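Diffuse adherence adhesin (Escherichia coli, PDB 4MEE) probably mediates bacterial attachment to mammalian cells, autoaggregation and biofilm formation, through a passenger exported by this C-terminal outer-membrane transport unit. Local coordinates at residues M166-R171 / F282-M287; L234-G239 / V265-T270; H341-W346 / Q371-I376; P396-N401 / I429-E434. All blocks are in the same frame, centred on the assembly; numbering follows the deposited sequence.

In the fold
Contacts 2, 3 and 4 each pair antiparallel strands of the barrel wall, whereas contact 1 joins the wall to the polypeptide inside the barrel, after helix 149-162. Contact 1 is buried and mixes a buried carboxylate with aromatic and sulfur packing. Contacts 2 and 3 are partly buried and contact 4 is a surface contact; all three carry mainly small or apolar side chains outside. All three set an inward ring over a glycine of the partner strand; contacts 3 and 4 add charged and amide side chains, which contact 2 lacks. Contact 1 touches the other three, sharing strand neighbours with contact 2 and an ion pair with contact 3. Contacts 3 and 4 meet through adjacent strands; contact 2 reaches neither.

Contact 1: residues M166-R171 / F282-M287; sequences MDLNER and FAETWM
The carboxylate of E284 receives the backbone N-H of N169: N169 N to E284 OE2 is 3.3 Å, with an N-H...O angle of 153°, and the donor arrives from above the carboxylate plane, 40° out of it. The side chain can do this because it is extended beyond CG, so that it stands up from its strand and reaches the type II turn formed by D167 to E170, in which N169 has a positive phi. Its aliphatic part is used as well, since L168 CD1 packs on E284 CB at 3.9 Å. L168 CG also comes up to the edge of the F282 ring, 4.2 Å from CE2. The turn belongs to the chain segment that follows helix 149-162 and runs inside the autotransporter barrel, while F282, E284 and W286 are the inward-turned residues of transmembrane strand 280-298; A283 and T285 between them turn away. At the other end of the contact W286 NE1 gives a weak hydrogen bond to M166 O, 3.4 Å long, and that oxygen takes a second weak bond from Q343 NE2. M166 bends at its last torsion (chi3 33°), which brings CE back to 3.7 Å from W286 CD1. The sulfur of M166 lies at the edge of the R171 guanidinium group, in its plane, and accepts a weak bond from NE. R171 also makes a cation-pi contact with W189.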
# COMPACT_ATOMS: atom_id res chain seq x y z
N MET A 166 -2.14 3.88 -1.93
CA MET A 166 -1.86 4.09 -3.33
C MET A 166 -0.54 4.83 -3.47
O MET A 166 -0.39 5.94 -2.99
CB MET A 166 -2.97 4.90 -3.97
CG MET A 166 -3.20 4.56 -5.43
SD MET A 166 -4.25 5.76 -6.27
CE MET A 166 -3.78 7.26 -5.41
N ASP A 167 0.41 4.22 -4.16
CA ASP A 167 1.73 4.81 -4.31
C ASP A 167 1.71 5.91 -5.33
O ASP A 167 0.75 6.05 -6.07
CB ASP A 167 2.73 3.76 -4.72
CG ASP A 167 3.35 3.05 -3.54
OD1 ASP A 167 3.40 3.65 -2.45
OD2 ASP A 167 3.79 1.90 -3.71
N LEU A 168 2.78 6.68 -5.36
CA LEU A 168 2.92 7.74 -6.31
C LEU A 168 3.05 7.11 -7.65
O LEU A 168 3.44 5.95 -7.75
CB LEU A 168 4.21 8.48 -6.02
CG LEU A 168 4.14 9.91 -5.49
CD1 LEU A 168 2.96 10.07 -4.56
CD2 LEU A 168 5.42 10.16 -4.73
N ASN A 169 2.68 7.87 -8.67
CA ASN A 169 2.91 7.53 -10.07
C ASN A 169 1.89 6.53 -10.56
O ASN A 169 1.85 6.20 -11.73
CB ASN A 169 4.33 7.03 -10.31
CG ASN A 169 5.35 8.15 -10.36
OD1 ASN A 169 5.20 9.11 -11.11
ND2 ASN A 169 6.39 8.03 -9.55
N GLU A 170 1.05 6.04 -9.67
CA GLU A 170 0.03 5.14 -10.11
C GLU A 170 -1.04 5.90 -10.85
O GLU A 170 -1.49 5.47 -11.90
CB GLU A 170 -0.57 4.40 -8.93
CG GLU A 170 -0.12 2.97 -8.85
CD GLU A 170 -0.65 2.15 -10.00
OE1 GLU A 170 -0.88 2.72 -11.09
OE2 GLU A 170 -0.85 0.93 -9.82
N ARG A 171 -1.40 7.05 -10.33
CA ARG A 171 -2.47 7.84 -10.91
C ARG A 171 -1.99 8.73 -12.03
O ARG A 171 -1.91 9.94 -11.86
CB ARG A 171 -3.10 8.72 -9.85
CG ARG A 171 -4.35 8.15 -9.23
CD ARG A 171 -5.04 7.22 -10.18
NE ARG A 171 -4.76 5.84 -9.86
CZ ARG A 171 -4.66 4.89 -10.77
NH1 ARG A 171 -4.83 5.20 -12.04
NH2 ARG A 171 -4.40 3.64 -10.41
N PHE A 282 6.15 17.72 -9.46
CA PHE A 282 4.83 17.13 -9.44
C PHE A 282 4.44 16.82 -8.01
O PHE A 282 5.29 16.80 -7.15
CB PHE A 282 4.74 15.93 -10.38
CG PHE A 282 5.17 14.65 -9.79
CD1 PHE A 282 6.44 14.18 -9.99
CD2 PHE A 282 4.28 13.90 -9.08
CE1 PHE A 282 6.81 12.99 -9.46
CE2 PHE A 282 4.66 12.72 -8.54
CZ PHE A 282 5.93 12.26 -8.73
N ALA A 283 3.15 16.65 -7.75
CA ALA A 283 2.66 16.34 -6.42
C ALA A 283 1.40 15.55 -6.55
O ALA A 283 0.69 15.70 -7.51
CB ALA A 283 2.37 17.61 -5.67
N GLU A 284 1.12 14.70 -5.58
CA GLU A 284 -0.08 13.91 -5.60
C GLU A 284 -0.62 13.90 -4.19
O GLU A 284 0.15 14.08 -3.27
CB GLU A 284 0.24 12.49 -6.02
CG GLU A 284 0.57 12.35 -7.49
CD GLU A 284 0.52 10.92 -7.97
OE1 GLU A 284 0.02 10.05 -7.23
OE2 GLU A 284 1.00 10.66 -9.09
N THR A 285 -1.92 13.72 -4.01
CA THR A 285 -2.47 13.63 -2.66
C THR A 285 -3.75 12.87 -2.59
O THR A 285 -4.46 12.79 -3.56
CB THR A 285 -2.80 15.01 -2.17
OG1 THR A 285 -1.67 15.85 -2.42
CG2 THR A 285 -3.07 14.95 -0.72
N TRP A 286 -4.06 12.29 -1.45
CA TRP A 286 -5.35 11.66 -1.35
C TRP A 286 -5.78 11.42 0.05
O TRP A 286 -4.99 11.45 0.95
CB TRP A 286 -5.36 10.35 -2.09
CG TRP A 286 -4.34 9.44 -1.72
CD1 TRP A 286 -3.18 9.25 -2.36
CD2 TRP A 286 -4.36 8.52 -0.64
NE1 TRP A 286 -2.46 8.28 -1.75
CE2 TRP A 286 -3.16 7.81 -0.69
CE3 TRP A 286 -5.27 8.23 0.35
CZ2 TRP A 286 -2.85 6.85 0.22
CZ3 TRP A 286 -4.95 7.28 1.24
CH2 TRP A 286 -3.76 6.59 1.18
N MET A 287 -7.05 11.15 0.23
CA MET A 287 -7.51 10.84 1.55
C MET A 287 -8.68 9.90 1.43
O MET A 287 -9.39 9.95 0.45
CB MET A 287 -7.86 12.14 2.23
CG MET A 287 -9.28 12.21 2.71
SD MET A 287 -9.21 13.19 4.20
CE MET A 287 -10.00 12.03 5.29

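Contact 2: residues L234-G239 / V265-T270; sequences LGIMGG and VGVYGT
Strands 234-239 and 265-270 run antiparallel, their short axes 4.5 Å apart at closest, with G235-Y268 and M237-G266 as hydrogen-bonded pairs; the second pair is the tighter, M237 N to G266 O being 2.9 Å, and in the first the return bond from Y268 N is weak. Y268 has its ring set between its own backbone N and carbonyl carbon (chi1 61°), a rotamer that swings it across to the partner strand. There G235 CA lies over one ring face, 4.0 Å from the centroid and displaced toward the rim, as a CH-pi contact. M237 comes to the ring edge instead: SD is 5.3 Å from the centroid in a Met-aromatic contact, CG lies near the ring plane, and CE reaches 3.5 Å from Y268 CB. The hydroxyl of Y268 is hydrogen-bonded to W189 NE1, and W286 packs against both Y268 and M237. L234, I236, V265 and V267 project to the other face, on the surface that probably meets lipid, where I236 CG2 and V267 CG1 are 4.4 Å apart. An inward aromatic laid over a glycine of the neighbouring strand fits the mortise-tenon joint of transmembrane beta barrels, including those of autotransporters.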
# COMPACT_ATOMS: atom_id res chain seq x y z
N LEU A 234 -8.74 16.30 -10.18
CA LEU A 234 -9.43 15.90 -8.96
C LEU A 234 -10.34 14.75 -9.29
O LEU A 234 -11.10 14.82 -10.22
CB LEU A 234 -10.24 17.05 -8.42
CG LEU A 234 -9.32 17.94 -7.61
CD1 LEU A 234 -9.27 19.32 -8.23
CD2 LEU A 234 -9.75 17.98 -6.15
N GLY A 235 -10.28 13.68 -8.52
CA GLY A 235 -11.01 12.48 -8.87
C GLY A 235 -11.53 11.80 -7.64
O GLY A 235 -11.40 12.33 -6.56
N ILE A 236 -12.14 10.64 -7.82
CA ILE A 236 -12.58 9.88 -6.67
C ILE A 236 -12.29 8.41 -6.83
O ILE A 236 -12.27 7.88 -7.93
CB ILE A 236 -14.05 10.12 -6.39
CG1 ILE A 236 -14.93 9.33 -7.32
CG2 ILE A 236 -14.42 11.55 -6.67
CD1 ILE A 236 -16.17 10.12 -7.60
N MET A 237 -12.06 7.74 -5.70
CA MET A 237 -11.64 6.35 -5.69
C MET A 237 -12.40 5.56 -4.68
O MET A 237 -12.91 6.11 -3.74
CB MET A 237 -10.20 6.29 -5.29
CG MET A 237 -9.83 7.34 -4.29
SD MET A 237 -8.18 6.87 -3.81
CE MET A 237 -7.65 8.42 -3.13
N GLY A 238 -12.46 4.24 -4.86
CA GLY A 238 -13.12 3.37 -3.90
C GLY A 238 -12.54 1.98 -4.06
O GLY A 238 -11.94 1.72 -5.08
N GLY A 239 -12.70 1.10 -3.09
CA GLY A 239 -12.12 -0.24 -3.23
C GLY A 239 -12.71 -1.27 -2.30
O GLY A 239 -13.44 -0.92 -1.40
N VAL A 265 -13.27 4.52 0.49
CA VAL A 265 -13.79 5.49 -0.42
C VAL A 265 -13.11 6.79 -0.15
O VAL A 265 -12.83 7.11 0.98
CB VAL A 265 -15.24 5.74 -0.15
CG1 VAL A 265 -15.31 6.82 0.89
CG2 VAL A 265 -15.91 6.20 -1.41
N GLY A 266 -12.87 7.57 -1.18
CA GLY A 266 -12.17 8.81 -0.94
C GLY A 266 -11.93 9.57 -2.21
O GLY A 266 -12.47 9.23 -3.24
N VAL A 267 -11.12 10.61 -2.10
CA VAL A 267 -10.82 11.48 -3.21
C VAL A 267 -9.34 11.68 -3.29
O VAL A 267 -8.66 11.65 -2.28
CB VAL A 267 -11.42 12.84 -2.93
CG1 VAL A 267 -12.89 12.68 -2.69
CG2 VAL A 267 -10.75 13.42 -1.70
N TYR A 268 -8.83 11.91 -4.50
CA TYR A 268 -7.41 12.14 -4.70
C TYR A 268 -7.13 13.37 -5.53
O TYR A 268 -8.02 13.90 -6.17
CB TYR A 268 -6.77 10.93 -5.35
CG TYR A 268 -7.31 10.58 -6.68
CD1 TYR A 268 -6.98 11.32 -7.79
CD2 TYR A 268 -8.14 9.50 -6.83
CE1 TYR A 268 -7.47 10.99 -9.03
CE2 TYR A 268 -8.63 9.16 -8.05
CZ TYR A 268 -8.30 9.91 -9.15
OH TYR A 268 -8.80 9.56 -10.37
N GLY A 269 -5.88 13.83 -5.52
CA GLY A 269 -5.50 15.03 -6.24
C GLY A 269 -4.16 14.88 -6.93
O GLY A 269 -3.31 14.14 -6.46
N THR A 270 -3.97 15.58 -8.04
CA THR A 270 -2.75 15.49 -8.79
C THR A 270 -2.31 16.85 -9.30
O THR A 270 -3.14 17.66 -9.63
CB THR A 270 -3.01 14.69 -10.04
OG1 THR A 270 -2.57 13.35 -9.81
CG2 THR A 270 -2.25 15.28 -11.15

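Contact 3: residues H341-W346 / Q371-I376; sequences HLQAVW and QTKAGI
Q343 and K373 face each other as a hydrogen-bonded antiparallel pair, with Q343 N to K373 O and K373 N to Q343 O both 2.7 Å. H341-G375 and V345-Q371 are paired in the same way, and six backbone bonds therefore lock transmembrane strands 333-355 and 370-383 of the barrel wall along the contact. Beyond the backbone the two central side chains lie alongside each other and point the same way into the barrel. Q343 CG is anti to the backbone N (chi1 -175°), and its OE1 rests on the aliphatic chain of K373, 3.6 Å from CD. The ammonium of K373 goes further, to salt bridges with D167 OD1 and E428 OE2, while Q343 NE2 gives a weak hydrogen bond to S314 OG. Q371 NE2 is bound by N405 OD1. H341 leans over the glycine opposite: G375 O lies 3.6 Å above the ring plane, over its centre, and the same oxygen accepts H341 N. That imidazole is placed by NE2 hydrogen-bonding to N401 OD1 on the next strand but one. L342, A344, T372 and A374 occupy the outward face, where L342 CD1 meets T372 CG2 at 4.0 Å and A374 CB at 4.1 Å. The wall is thus amphipathic, with small and apolar groups outside and a polar network inside; set between two carboxylates, K373 probably remains protonated and ties the wall to the chain that threads the barrel.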
# COMPACT_ATOMS: atom_id res chain seq x y z
N HIS A 341 11.86 11.20 -5.60
CA HIS A 341 10.55 11.51 -5.01
C HIS A 341 10.47 11.23 -3.51
O HIS A 341 11.26 10.45 -2.96
CB HIS A 341 9.43 10.76 -5.75
CG HIS A 341 9.60 9.27 -5.75
ND1 HIS A 341 10.04 8.58 -6.86
CD2 HIS A 341 9.40 8.35 -4.79
CE1 HIS A 341 10.10 7.29 -6.57
NE2 HIS A 341 9.72 7.12 -5.32
N LEU A 342 9.49 11.86 -2.86
CA LEU A 342 9.26 11.72 -1.42
C LEU A 342 7.76 11.64 -1.16
O LEU A 342 6.98 12.40 -1.73
CB LEU A 342 9.88 12.91 -0.68
CG LEU A 342 9.66 13.10 0.83
CD1 LEU A 342 10.46 12.10 1.65
CD2 LEU A 342 10.03 14.52 1.23
N GLN A 343 7.36 10.71 -0.29
CA GLN A 343 5.95 10.47 0.02
C GLN A 343 5.74 10.21 1.51
O GLN A 343 6.54 9.51 2.14
CB GLN A 343 5.42 9.28 -0.79
CG GLN A 343 3.93 9.01 -0.64
CD GLN A 343 3.49 7.67 -1.21
OE1 GLN A 343 4.31 6.81 -1.54
NE2 GLN A 343 2.18 7.49 -1.34
N ALA A 344 4.67 10.78 2.07
CA ALA A 344 4.30 10.57 3.47
C ALA A 344 2.83 10.15 3.59
O ALA A 344 1.95 10.74 2.95
CB ALA A 344 4.57 11.82 4.30
N VAL A 345 2.57 9.14 4.42
CA VAL A 345 1.22 8.62 4.64
C VAL A 345 0.87 8.60 6.13
O VAL A 345 1.66 8.14 6.96
CB VAL A 345 1.05 7.19 4.06
CG1 VAL A 345 -0.39 6.71 4.22
CG2 VAL A 345 1.46 7.13 2.60
N TRP A 346 -0.31 9.12 6.47
CA TRP A 346 -0.85 9.03 7.82
C TRP A 346 -1.85 7.88 7.93
O TRP A 346 -2.91 7.90 7.30
CB TRP A 346 -1.50 10.36 8.25
CG TRP A 346 -2.42 10.25 9.44
CD1 TRP A 346 -2.11 9.77 10.68
CD2 TRP A 346 -3.81 10.64 9.50
NE1 TRP A 346 -3.21 9.83 11.51
CE2 TRP A 346 -4.26 10.36 10.81
CE3 TRP A 346 -4.70 11.19 8.57
CZ2 TRP A 346 -5.58 10.61 11.21
CZ3 TRP A 346 -6.00 11.45 8.98
CH2 TRP A 346 -6.43 11.16 10.29
N GLN A 371 4.09 6.63 7.71
CA GLN A 371 4.99 5.96 6.78
C GLN A 371 5.58 6.97 5.79
O GLN A 371 4.85 7.69 5.12
CB GLN A 371 4.27 4.83 6.03
CG GLN A 371 5.17 4.02 5.12
CD GLN A 371 4.55 2.72 4.66
OE1 GLN A 371 4.17 2.57 3.51
NE2 GLN A 371 4.44 1.76 5.58
N THR A 372 6.90 7.01 5.73
CA THR A 372 7.60 7.90 4.81
C THR A 372 8.38 7.09 3.78
O THR A 372 9.14 6.18 4.12
CB THR A 372 8.55 8.87 5.54
OG1 THR A 372 7.98 9.23 6.81
CG2 THR A 372 8.78 10.13 4.71
N LYS A 373 8.16 7.42 2.51
CA LYS A 373 8.86 6.80 1.40
C LYS A 373 9.72 7.83 0.69
O LYS A 373 9.24 8.90 0.31
CB LYS A 373 7.88 6.16 0.42
CG LYS A 373 7.19 4.91 0.94
CD LYS A 373 6.40 4.21 -0.15
CE LYS A 373 5.86 2.87 0.33
NZ LYS A 373 5.23 2.09 -0.77
N ALA A 374 11.01 7.53 0.56
CA ALA A 374 11.94 8.37 -0.18
C ALA A 374 12.67 7.50 -1.19
O ALA A 374 13.18 6.43 -0.85
CB ALA A 374 12.94 9.02 0.76
N GLY A 375 12.70 7.93 -2.45
CA GLY A 375 13.31 7.11 -3.48
C GLY A 375 13.48 7.75 -4.83
O GLY A 375 13.23 8.94 -5.02
N ILE A 376 13.94 6.94 -5.78
CA ILE A 376 14.12 7.38 -7.15
C ILE A 376 13.59 6.33 -8.11
O ILE A 376 13.83 5.14 -7.94
CB ILE A 376 15.61 7.60 -7.48
CG1 ILE A 376 15.74 8.09 -8.92
CG2 ILE A 376 16.40 6.32 -7.30
CD1 ILE A 376 16.79 9.16 -9.09

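Contact 4: residues P396-N401 / I429-E434; sequences PYIEAN and IKTGIE
Y397 lays its ring over G432 of the neighbouring strand, with G432 N 3.6 Å above the ring plane and offset toward the rim. This is consistent with a mortise-tenon joint, here between antiparallel barrel strands 397-405 and 425-436. The ring gets there by standing between its own backbone N and carbonyl carbon (chi1 67°). Beneath it the backbones are bonded, Y397 N to G432 O at 2.9 Å. Y397 O accepts twice: from G432 N and, in the carbonyl plane, from T431 OG1 at 3.1 Å. On the outward surface the same hydroxyl meets I398 CD1, and I433 CG1 lies 4.2 Å from P396 CB. Further along the inward face E399 and K430 run side by side, pointing the same way, and form a salt bridge whose single N-H...O bond, K430 NZ to E399 OE1, is weak at 3.3 Å. R377 joins this cluster: its NE makes a second salt bridge to E399 OE1, while its guanidinium group makes a cation-pi contact with Y397. K430 NZ also has a long, weak ion pair with D167 OD2. The other carboxylate oxygen of E399 is held from within its own strand by N401, whose ND2 also bonds E428 OE1: the hydrogen bond from N401 ND2 meets E399 OE2 at 2.6 Å on the anti side, 35° out of the carboxylate plane.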
# COMPACT_ATOMS: atom_id res chain seq x y z
N PRO A 396 8.76 0.42 -19.61
CA PRO A 396 9.14 -0.26 -18.37
C PRO A 396 9.86 0.64 -17.37
O PRO A 396 10.45 1.66 -17.75
CB PRO A 396 10.07 -1.37 -18.85
CG PRO A 396 10.68 -0.82 -20.09
CD PRO A 396 9.59 -0.02 -20.74
N TYR A 397 9.81 0.27 -16.10
CA TYR A 397 10.36 1.10 -15.04
C TYR A 397 11.03 0.28 -13.95
O TYR A 397 10.66 -0.86 -13.70
CB TYR A 397 9.27 1.99 -14.44
CG TYR A 397 8.19 1.24 -13.68
CD1 TYR A 397 7.05 0.76 -14.33
CD2 TYR A 397 8.31 1.02 -12.31
CE1 TYR A 397 6.07 0.07 -13.64
CE2 TYR A 397 7.33 0.33 -11.61
CZ TYR A 397 6.21 -0.15 -12.28
OH TYR A 397 5.24 -0.83 -11.58
N ILE A 398 12.04 0.88 -13.31
CA ILE A 398 12.62 0.32 -12.10
C ILE A 398 12.61 1.38 -11.01
O ILE A 398 12.94 2.54 -11.26
CB ILE A 398 14.08 -0.10 -12.28
CG1 ILE A 398 14.30 -0.82 -13.62
CG2 ILE A 398 14.52 -0.93 -11.08
CD1 ILE A 398 13.95 -2.29 -13.61
N GLU A 399 12.26 0.97 -9.79
CA GLU A 399 12.17 1.91 -8.68
C GLU A 399 12.73 1.33 -7.38
O GLU A 399 12.54 0.16 -7.08
CB GLU A 399 10.72 2.36 -8.48
CG GLU A 399 10.57 3.60 -7.61
CD GLU A 399 9.12 3.98 -7.36
OE1 GLU A 399 8.28 3.83 -8.27
OE2 GLU A 399 8.82 4.43 -6.24
N ALA A 400 13.42 2.18 -6.63
CA ALA A 400 13.97 1.82 -5.32
C ALA A 400 13.57 2.85 -4.27
O ALA A 400 13.72 4.06 -4.49
CB ALA A 400 15.48 1.67 -5.40
N ASN A 401 13.07 2.37 -3.13
CA ASN A 401 12.59 3.24 -2.06
C ASN A 401 13.08 2.86 -0.67
O ASN A 401 13.39 1.70 -0.40
CB ASN A 401 11.05 3.28 -2.05
CG ASN A 401 10.47 4.07 -3.20
OD1 ASN A 401 10.90 5.18 -3.50
ND2 ASN A 401 9.45 3.51 -3.85
N ILE A 429 11.74 -2.42 -3.53
CA ILE A 429 12.13 -2.44 -4.93
C ILE A 429 10.94 -2.77 -5.80
O ILE A 429 10.31 -3.82 -5.64
CB ILE A 429 13.24 -3.47 -5.19
CG1 ILE A 429 13.61 -3.48 -6.67
CG2 ILE A 429 12.78 -4.86 -4.78
CD1 ILE A 429 14.76 -2.56 -7.02
N LYS A 430 10.65 -1.88 -6.73
CA LYS A 430 9.53 -2.05 -7.64
C LYS A 430 10.04 -2.18 -9.06
O LYS A 430 11.14 -1.72 -9.38
CB LYS A 430 8.60 -0.85 -7.56
CG LYS A 430 8.02 -0.62 -6.18
CD LYS A 430 6.66 0.06 -6.25
CE LYS A 430 6.76 1.55 -5.94
NZ LYS A 430 5.79 2.33 -6.75
N THR A 431 9.24 -2.82 -9.90
CA THR A 431 9.52 -2.88 -11.33
C THR A 431 8.27 -3.33 -12.05
O THR A 431 7.42 -3.99 -11.46
CB THR A 431 10.65 -3.86 -11.66
OG1 THR A 431 10.86 -3.87 -13.08
CG2 THR A 431 10.31 -5.26 -11.19
N GLY A 432 8.16 -2.98 -13.33
CA GLY A 432 7.04 -3.42 -14.15
C GLY A 432 7.06 -2.77 -15.52
O GLY A 432 7.94 -1.96 -15.81
N ILE A 433 6.09 -3.14 -16.35
CA ILE A 433 5.97 -2.59 -17.70
C ILE A 433 4.56 -2.06 -17.93
O ILE A 433 3.59 -2.70 -17.51
CB ILE A 433 6.35 -3.65 -18.78
CG1 ILE A 433 6.42 -3.01 -20.17
CG2 ILE A 433 5.40 -4.84 -18.75
CD1 ILE A 433 7.16 -3.84 -21.20
N GLU A 434 4.45 -0.90 -18.56
CA GLU A 434 3.15 -0.33 -18.95
C GLU A 434 3.08 -0.11 -20.46
O GLU A 434 3.99 0.47 -21.06
CB GLU A 434 2.87 0.97 -18.20
CG GLU A 434 1.73 1.79 -18.79
CD GLU A 434 0.81 2.39 -17.75
OE1 GLU A 434 1.31 3.07 -16.82
OE2 GLU A 434 -0.42 2.19 -17.87